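Local structure of L-ribulose 3-epimerase (3VYL) at residues A25-A30 with L57-A62; L34-Y39 with D237-S242. The protein catalyses the epimerisation of ketoses at C3, very probably interconverting L-ribulose and L-xylulose most readily, and carries a manganese ion in a TIM barrel. All blocks are in the same frame, centred on the assembly; numbering follows the deposited sequence.

The two contacts lie on successive layers of one TIM barrel, their centres about 10 Å apart. Along the chain their segments alternate: 25-30, 34-39, 57-62, then, after most of the barrel, 237-242. Contact 1 is on the outside, where helix 17-30 meets the turn leading into strand 60-66; contact 2 is inside, where side chains of strands 34-37 and 238-240 meet. Strand 34-37 joins them. It pairs with strand 60-66 through probable hydrogen bonds, Ala62 N to Ile35 O and Phe37 N to Ala62 O, and Ile35 packs outward on Thr27. The same strand thus carries helix packing on one face and points Glu36 towards the manganese site on the other.

Contact 1. Residues A25-A30 with L57-A62; sequences ANTRDA and LGLGVA
Arg28 lays the carbon part of its side chain across Leu57 and Leu59. Its CG lies 3.9 Å from Leu57 CG, and its CD is 3.6 Å from Leu59 CD1, so one methylene lies against the branch point of Leu57 and the next against a methyl of Leu59. The backbone takes part as well: Leu57 O lies against Arg28 CD, at 3.4 Å, and over one face of the guanidinium. Although Arg28 NH1 is 3.5 Å from Leu57 O, the angle is poor for a hydrogen bond, and the contact is better read as packing, perhaps with some electrostatic attraction. Arginine suits this exposed position because its long chain can cover leucines while its charged end stays near the surface.

Bends at chi2 (-83°) and chi3 (-61°) fold the Arg28 chain over the turn. Deeper in, Thr27 offers its methyl to the other branch of Leu59, with CG2 4.3 Å from CD2, a looser touch. Its hydroxyl is taken up within its own helix, where OG1 hydrogen-bonds to Thr23 O; threonine can therefore be buried here with a methyl turned to the leucine.

The leucines are placed by Gly58, which ends helix 47-57 in a Schellman motif. Its positive phi (89°) is easily reached by glycine, whereas a CB at this backbone conformation would press on the carbonyl O of Leu57. The chain turns there, Leu59 is directed at helix 17-30, and Gly60 begins the strand, pairing through its backbone with Asp33 and Ile35.

Helix 17-30 has further neighbours here: Thr27 also packs on Phe32, while Ala30 touches Met267 and Ala270 of helix 266-292. The contact joins helix 17-30 to the point where the beta-alpha-beta unit of strand 34-37, helix 47-57 and strand 60-66 passes from helix to strand.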
ATOM      1  N   ALA A  25       6.956  -1.170  36.161  1.00 41.77           N
ATOM      2  CA  ALA A  25       5.983  -0.095  36.373  1.00 40.66           C
ATOM      3  C   ALA A  25       5.742   0.716  35.097  1.00 41.33           C
ATOM      4  O   ALA A  25       4.625   1.213  34.859  1.00 41.65           O
ATOM      5  CB  ALA A  25       6.423   0.819  37.513  1.00 38.52           C
ATOM      6  N   ASN A  26       6.793   0.862  34.290  1.00 39.66           N
ATOM      7  CA  ASN A  26       6.681   1.550  33.015  1.00 39.49           C
ATOM      8  C   ASN A  26       5.834   0.736  32.043  1.00 39.24           C
ATOM      9  O   ASN A  26       4.925   1.280  31.421  1.00 39.80           O
ATOM     10  CB  ASN A  26       8.061   1.878  32.441  1.00 40.50           C
ATOM     11  CG  ASN A  26       8.730   3.034  33.163  1.00 42.65           C
ATOM     12  OD1 ASN A  26       8.368   3.364  34.293  1.00 45.85           O
ATOM     13  ND2 ASN A  26       9.706   3.658  32.515  1.00 40.94           N
ATOM     14  N   THR A  27       6.108  -0.566  31.955  1.00 38.00           N
ATOM     15  CA  THR A  27       5.286  -1.498  31.196  1.00 40.05           C
ATOM     16  C   THR A  27       3.785  -1.325  31.484  1.00 43.53           C
ATOM     17  O   THR A  27       2.984  -1.166  30.554  1.00 46.98           O
ATOM     18  CB  THR A  27       5.695  -2.955  31.478  1.00 39.94           C
ATOM     19  OG1 THR A  27       7.078  -3.138  31.157  1.00 40.32           O
ATOM     20  CG2 THR A  27       4.872  -3.914  30.652  1.00 39.80           C
ATOM     21  N   ARG A  28       3.413  -1.343  32.763  1.00 43.24           N
ATOM     22  CA  ARG A  28       2.020  -1.188  33.156  1.00 46.17           C
ATOM     23  C   ARG A  28       1.431   0.189  32.830  1.00 46.10           C
ATOM     24  O   ARG A  28       0.302   0.272  32.343  1.00 47.24           O
ATOM     25  CB  ARG A  28       1.837  -1.499  34.644  1.00 51.68           C
ATOM     26  CG  ARG A  28       1.731  -2.980  34.978  1.00 55.95           C
ATOM     27  CD  ARG A  28       0.316  -3.525  34.792  1.00 62.86           C
ATOM     28  NE  ARG A  28      -0.679  -2.865  35.644  1.00 70.48           N
ATOM     29  CZ  ARG A  28      -1.966  -3.212  35.721  1.00 73.65           C
ATOM     30  NH1 ARG A  28      -2.440  -4.228  35.002  1.00 73.55           N
ATOM     31  NH2 ARG A  28      -2.783  -2.543  36.526  1.00 73.88           N
ATOM     32  N   ASP A  29       2.180   1.262  33.086  1.00 43.23           N
ATOM     33  CA  ASP A  29       1.697   2.611  32.770  1.00 43.63           C
ATOM     34  C   ASP A  29       1.447   2.814  31.281  1.00 42.42           C
ATOM     35  O   ASP A  29       0.582   3.599  30.891  1.00 41.54           O
ATOM     36  CB  ASP A  29       2.668   3.675  33.278  1.00 46.88           C
ATOM     37  CG  ASP A  29       2.680   3.775  34.791  1.00 50.34           C
ATOM     38  OD1 ASP A  29       3.076   4.840  35.304  1.00 49.54           O
ATOM     39  OD2 ASP A  29       2.297   2.789  35.466  1.00 52.28           O
ATOM     40  N   ALA A  30       2.215   2.101  30.460  1.00 41.94           N
ATOM     41  CA  ALA A  30       2.096   2.164  29.008  1.00 39.62           C
ATOM     42  C   ALA A  30       0.911   1.345  28.493  1.00 38.64           C
ATOM     43  O   ALA A  30       0.465   1.536  27.365  1.00 38.60           O
ATOM     44  CB  ALA A  30       3.392   1.698  28.362  1.00 39.06           C
ATOM     45  N   LEU A  57       1.795  -7.554  39.465  1.00 56.50           N
ATOM     46  CA  LEU A  57       1.414  -6.535  38.482  1.00 52.46           C
ATOM     47  C   LEU A  57       0.415  -7.058  37.442  1.00 51.63           C
ATOM     48  O   LEU A  57      -0.269  -6.272  36.781  1.00 51.12           O
ATOM     49  CB  LEU A  57       2.647  -5.964  37.774  1.00 51.09           C
ATOM     50  CG  LEU A  57       3.274  -4.614  38.156  1.00 49.04           C
ATOM     51  CD1 LEU A  57       2.315  -3.729  38.946  1.00 49.15           C
ATOM     52  CD2 LEU A  57       4.584  -4.797  38.898  1.00 47.44           C
ATOM     53  N   GLY A  58       0.328  -8.381  37.308  1.00 49.11           N
ATOM     54  CA  GLY A  58      -0.588  -8.999  36.353  1.00 46.72           C
ATOM     55  C   GLY A  58       0.054  -9.176  34.991  1.00 45.29           C
ATOM     56  O   GLY A  58      -0.621  -9.287  33.977  1.00 48.51           O
ATOM     57  N   LEU A  59       1.376  -9.203  34.974  1.00 42.73           N
ATOM     58  CA  LEU A  59       2.120  -9.325  33.744  1.00 38.57           C
ATOM     59  C   LEU A  59       2.476 -10.780  33.518  1.00 36.60           C
ATOM     60  O   LEU A  59       2.609 -11.543  34.468  1.00 37.07           O
ATOM     61  CB  LEU A  59       3.391  -8.471  33.841  1.00 38.66           C
ATOM     62  CG  LEU A  59       3.460  -6.994  33.414  1.00 37.50           C
ATOM     63  CD1 LEU A  59       2.124  -6.276  33.359  1.00 37.35           C
ATOM     64  CD2 LEU A  59       4.447  -6.225  34.283  1.00 36.64           C
ATOM     65  N   GLY A  60       2.599 -11.166  32.252  1.00 36.47           N
ATOM     66  CA  GLY A  60       3.262 -12.418  31.876  1.00 34.26           C
ATOM     67  C   GLY A  60       4.709 -12.102  31.531  1.00 34.41           C
ATOM     68  O   GLY A  60       5.136 -10.943  31.575  1.00 32.55           O
ATOM     69  N   VAL A  61       5.468 -13.128  31.170  1.00 34.69           N
ATOM     70  CA  VAL A  61       6.888 -12.944  30.905  1.00 35.46           C
ATOM     71  C   VAL A  61       7.385 -13.912  29.827  1.00 35.18           C
ATOM     72  O   VAL A  61       6.996 -15.076  29.784  1.00 33.02           O
ATOM     73  CB  VAL A  61       7.736 -13.001  32.220  1.00 37.23           C
ATOM     74  CG1 VAL A  61       7.591 -14.346  32.934  1.00 36.79           C
ATOM     75  CG2 VAL A  61       9.206 -12.665  31.962  1.00 37.11           C
ATOM     76  N   ALA A  62       8.218 -13.403  28.930  1.00 36.70           N
ATOM     77  CA  ALA A  62       8.924 -14.255  27.985  1.00 36.78           C
ATOM     78  C   ALA A  62      10.407 -13.924  28.077  1.00 36.54           C
ATOM     79  O   ALA A  62      10.777 -12.809  28.439  1.00 38.44           O
ATOM     80  CB  ALA A  62       8.408 -14.022  26.581  1.00 36.02           C
TER

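Contact 2. Residues L34-Y39 with D237-S242; sequences LIEFSY and DLSFES. With MN (manganese (II) ion), chain I.
Inside the barrel, Leu34 reaches past the intervening strand 4-7 with both branches: CD1 lies 3.7 Å from Asp237 OD2, and CD2 is 3.8 Å from Ser239 OG. With CG anti to the backbone N (chi1 -176°), the side chain extends towards strand 238-240 and stands roughly at right angles to Asp237. This is the broader part of the contact, a branched aliphatic group set against two small polar ones. Asp237 OD1 is hydrogen-bonded to the backbone N of Arg3, and Ser239 OG to Tyr204 OH.

Towards the metal the contact narrows to Glu36 OE1 beside Ser239, nearest at CB, 3.8 Å away. Glutamate suits this place because its extended chain carries the carboxylate to several polar partners: OE1 is hydrogen-bonded to Tyr204 OH and His206 NE2, and OE2 to Ser64 OG. Since His206 binds manganese through ND1, Glu36 is a second-shell residue that probably helps to set the orientation of the imidazole.

Beyond it, Glu241 turns to the ion, with OE2 2.4 Å from manganese and OE1 farther off, at 2.8 Å. A water also bound to the metal donates a hydrogen bond to Glu241 OE1. Glu147, Asp180 and His206 complete the protein ligands, a manganese site at the C-terminal ends of the strands, where TIM barrels of the xylose isomerase-like family keep their active sites.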
ATOM      1  N   LEU A  34       2.547  -7.902  29.057  1.00 34.75           N
ATOM      2  CA  LEU A  34       3.649  -8.853  29.137  1.00 33.50           C
ATOM      3  C   LEU A  34       4.966  -8.072  29.168  1.00 33.83           C
ATOM      4  O   LEU A  34       5.006  -6.898  28.771  1.00 32.79           O
ATOM      5  CB  LEU A  34       3.605  -9.837  27.974  1.00 31.44           C
ATOM      6  CG  LEU A  34       4.640 -10.962  27.940  1.00 31.13           C
ATOM      7  CD1 LEU A  34       3.985 -12.268  27.529  1.00 30.68           C
ATOM      8  CD2 LEU A  34       5.777 -10.613  26.984  1.00 32.29           C
ATOM      9  N   ILE A  35       6.016  -8.715  29.681  1.00 33.48           N
ATOM     10  CA  ILE A  35       7.376  -8.178  29.623  1.00 32.46           C
ATOM     11  C   ILE A  35       8.317  -9.234  29.076  1.00 32.69           C
ATOM     12  O   ILE A  35       8.253 -10.403  29.463  1.00 34.22           O
ATOM     13  CB  ILE A  35       7.874  -7.615  30.994  1.00 33.26           C
ATOM     14  CG1 ILE A  35       9.194  -6.829  30.846  1.00 33.23           C
ATOM     15  CG2 ILE A  35       8.030  -8.713  32.043  1.00 32.25           C
ATOM     16  CD1 ILE A  35       9.075  -5.522  30.091  1.00 32.62           C
ATOM     17  N   GLU A  36       9.167  -8.819  28.148  1.00 33.53           N
ATOM     18  CA  GLU A  36      10.190  -9.689  27.603  1.00 34.56           C
ATOM     19  C   GLU A  36      11.558  -9.266  28.134  1.00 35.51           C
ATOM     20  O   GLU A  36      11.966  -8.105  28.004  1.00 34.55           O
ATOM     21  CB  GLU A  36      10.154  -9.633  26.075  1.00 36.03           C
ATOM     22  CG  GLU A  36      11.125 -10.554  25.339  1.00 35.80           C
ATOM     23  CD  GLU A  36      10.874 -10.540  23.844  1.00 36.21           C
ATOM     24  OE1 GLU A  36       9.795 -10.047  23.457  1.00 37.36           O
ATOM     25  OE2 GLU A  36      11.727 -11.011  23.059  1.00 34.32           O
ATOM     26  N   PHE A  37      12.280 -10.205  28.705  1.00 35.85           N
ATOM     27  CA  PHE A  37      13.589  -9.961  29.233  1.00 36.82           C
ATOM     28  C   PHE A  37      14.554 -10.698  28.374  1.00 40.00           C
ATOM     29  O   PHE A  37      14.265 -11.763  27.982  1.00 38.06           O
ATOM     30  CB  PHE A  37      13.669 -10.471  30.660  1.00 34.48           C
ATOM     31  CG  PHE A  37      12.998  -9.587  31.662  1.00 32.80           C
ATOM     32  CD1 PHE A  37      13.418  -8.314  31.849  1.00 31.99           C
ATOM     33  CD2 PHE A  37      11.976 -10.048  32.413  1.00 31.46           C
ATOM     34  CE1 PHE A  37      12.825  -7.499  32.748  1.00 32.10           C
ATOM     35  CE2 PHE A  37      11.381  -9.254  33.328  1.00 31.58           C
ATOM     36  CZ  PHE A  37      11.800  -7.973  33.493  1.00 32.47           C
ATOM     37  N   SER A  38      15.646 -10.061  27.988  1.00 48.11           N
ATOM     38  CA  SER A  38      16.737 -10.677  27.235  1.00 55.76           C
ATOM     39  C   SER A  38      17.679 -11.685  27.849  1.00 59.73           C
ATOM     40  O   SER A  38      18.074 -12.613  27.201  1.00 60.39           O
ATOM     41  CB  SER A  38      17.671  -9.617  26.746  1.00 61.66           C
ATOM     42  OG  SER A  38      18.994  -9.942  27.172  1.00 67.12           O
ATOM     43  N   TYR A  39      18.198 -11.392  29.021  1.00 64.45           N
ATOM     44  CA  TYR A  39      18.781 -12.397  29.886  1.00 66.58           C
ATOM     45  C   TYR A  39      19.083 -11.808  31.238  1.00 62.82           C
ATOM     46  O   TYR A  39      19.508 -10.681  31.327  1.00 58.09           O
ATOM     47  CB  TYR A  39      20.012 -13.043  29.264  1.00 71.24           C
ATOM     48  CG  TYR A  39      20.393 -14.344  29.909  1.00 75.00           C
ATOM     49  CD1 TYR A  39      19.874 -15.534  29.476  1.00 74.76           C
ATOM     50  CD2 TYR A  39      21.266 -14.372  30.958  1.00 78.86           C
ATOM     51  CE1 TYR A  39      20.226 -16.716  30.066  1.00 74.18           C
ATOM     52  CE2 TYR A  39      21.621 -15.546  31.561  1.00 78.79           C
ATOM     53  CZ  TYR A  39      21.095 -16.703  31.100  1.00 77.80           C
ATOM     54  OH  TYR A  39      21.449 -17.841  31.710  1.00 78.85           O
ATOM     55  N   ASP A 237       0.826 -14.578  22.045  1.00 38.52           N
ATOM     56  CA  ASP A 237       1.454 -13.312  22.425  1.00 38.10           C
ATOM     57  C   ASP A 237       2.203 -12.634  21.272  1.00 36.86           C
ATOM     58  O   ASP A 237       2.723 -13.293  20.359  1.00 33.45           O
ATOM     59  CB  ASP A 237       2.425 -13.516  23.597  1.00 39.23           C
ATOM     60  CG  ASP A 237       1.767 -14.135  24.820  1.00 40.59           C
ATOM     61  OD1 ASP A 237       0.602 -13.802  25.139  1.00 40.80           O
ATOM     62  OD2 ASP A 237       2.448 -14.948  25.481  1.00 41.31           O
ATOM     63  N   LEU A 238       2.253 -11.308  21.333  1.00 35.40           N
ATOM     64  CA  LEU A 238       3.126 -10.542  20.460  1.00 36.75           C
ATOM     65  C   LEU A 238       3.641  -9.317  21.193  1.00 36.20           C
ATOM     66  O   LEU A 238       2.942  -8.762  22.049  1.00 37.87           O
ATOM     67  CB  LEU A 238       2.423 -10.155  19.153  1.00 37.77           C
ATOM     68  CG  LEU A 238       1.099  -9.402  19.169  1.00 38.63           C
ATOM     69  CD1 LEU A 238       1.322  -7.907  19.332  1.00 38.64           C
ATOM     70  CD2 LEU A 238       0.387  -9.687  17.858  1.00 40.67           C
ATOM     71  N   SER A 239       4.854  -8.890  20.860  1.00 33.83           N
ATOM     72  CA  SER A 239       5.457  -7.783  21.590  1.00 32.57           C
ATOM     73  C   SER A 239       6.076  -6.723  20.723  1.00 30.42           C
ATOM     74  O   SER A 239       6.611  -7.014  19.659  1.00 30.99           O
ATOM     75  CB  SER A 239       6.498  -8.298  22.569  1.00 32.27           C
ATOM     76  OG  SER A 239       5.822  -8.923  23.629  1.00 34.66           O
ATOM     77  N   PHE A 240       6.004  -5.495  21.220  1.00 27.94           N
ATOM     78  CA  PHE A 240       6.628  -4.346  20.597  1.00 27.20           C
ATOM     79  C   PHE A 240       8.127  -4.342  20.861  1.00 27.71           C
ATOM     80  O   PHE A 240       8.563  -4.648  21.966  1.00 28.33           O
ATOM     81  CB  PHE A 240       5.984  -3.076  21.144  1.00 25.56           C
ATOM     82  CG  PHE A 240       6.656  -1.810  20.705  1.00 25.50           C
ATOM     83  CD1 PHE A 240       6.877  -1.546  19.345  1.00 24.87           C
ATOM     84  CD2 PHE A 240       7.045  -0.865  21.643  1.00 24.28           C
ATOM     85  CE1 PHE A 240       7.474  -0.368  18.941  1.00 23.46           C
ATOM     86  CE2 PHE A 240       7.651   0.310  21.239  1.00 24.50           C
ATOM     87  CZ  PHE A 240       7.860   0.561  19.886  1.00 23.83           C
ATOM     88  N   GLU A 241       8.906  -3.975  19.847  1.00 28.42           N
ATOM     89  CA  GLU A 241      10.375  -4.028  19.899  1.00 28.93           C
ATOM     90  C   GLU A 241      10.947  -2.762  19.230  1.00 28.48           C
ATOM     91  O   GLU A 241      10.593  -2.425  18.101  1.00 26.48           O
ATOM     92  CB  GLU A 241      10.865  -5.299  19.186  1.00 28.76           C
ATOM     93  CG  GLU A 241      12.260  -5.792  19.548  1.00 29.37           C
ATOM     94  CD  GLU A 241      12.725  -6.989  18.710  1.00 30.55           C
ATOM     95  OE1 GLU A 241      13.820  -7.517  18.980  1.00 34.57           O
ATOM     96  OE2 GLU A 241      12.029  -7.425  17.777  1.00 29.19           O
ATOM     97  N   SER A 242      11.689  -1.967  19.979  1.00 29.63           N
ATOM     98  CA  SER A 242      12.385  -0.797  19.471  1.00 31.33           C
ATOM     99  C   SER A 242      13.555  -0.497  20.380  1.00 34.19           C
ATOM    100  O   SER A 242      13.409  -0.521  21.560  1.00 34.69           O
ATOM    101  CB  SER A 242      11.429   0.370  19.441  1.00 30.28           C
ATOM    102  OG  SER A 242      11.966   1.488  18.830  1.00 30.98           O
TER
HETATM  103 MN    MN I1001      12.902  -9.602  17.360  1.00 21.12          MN
HETATM  104  O   HOH W   1      15.239  -9.263  17.555  1.00 31.83           O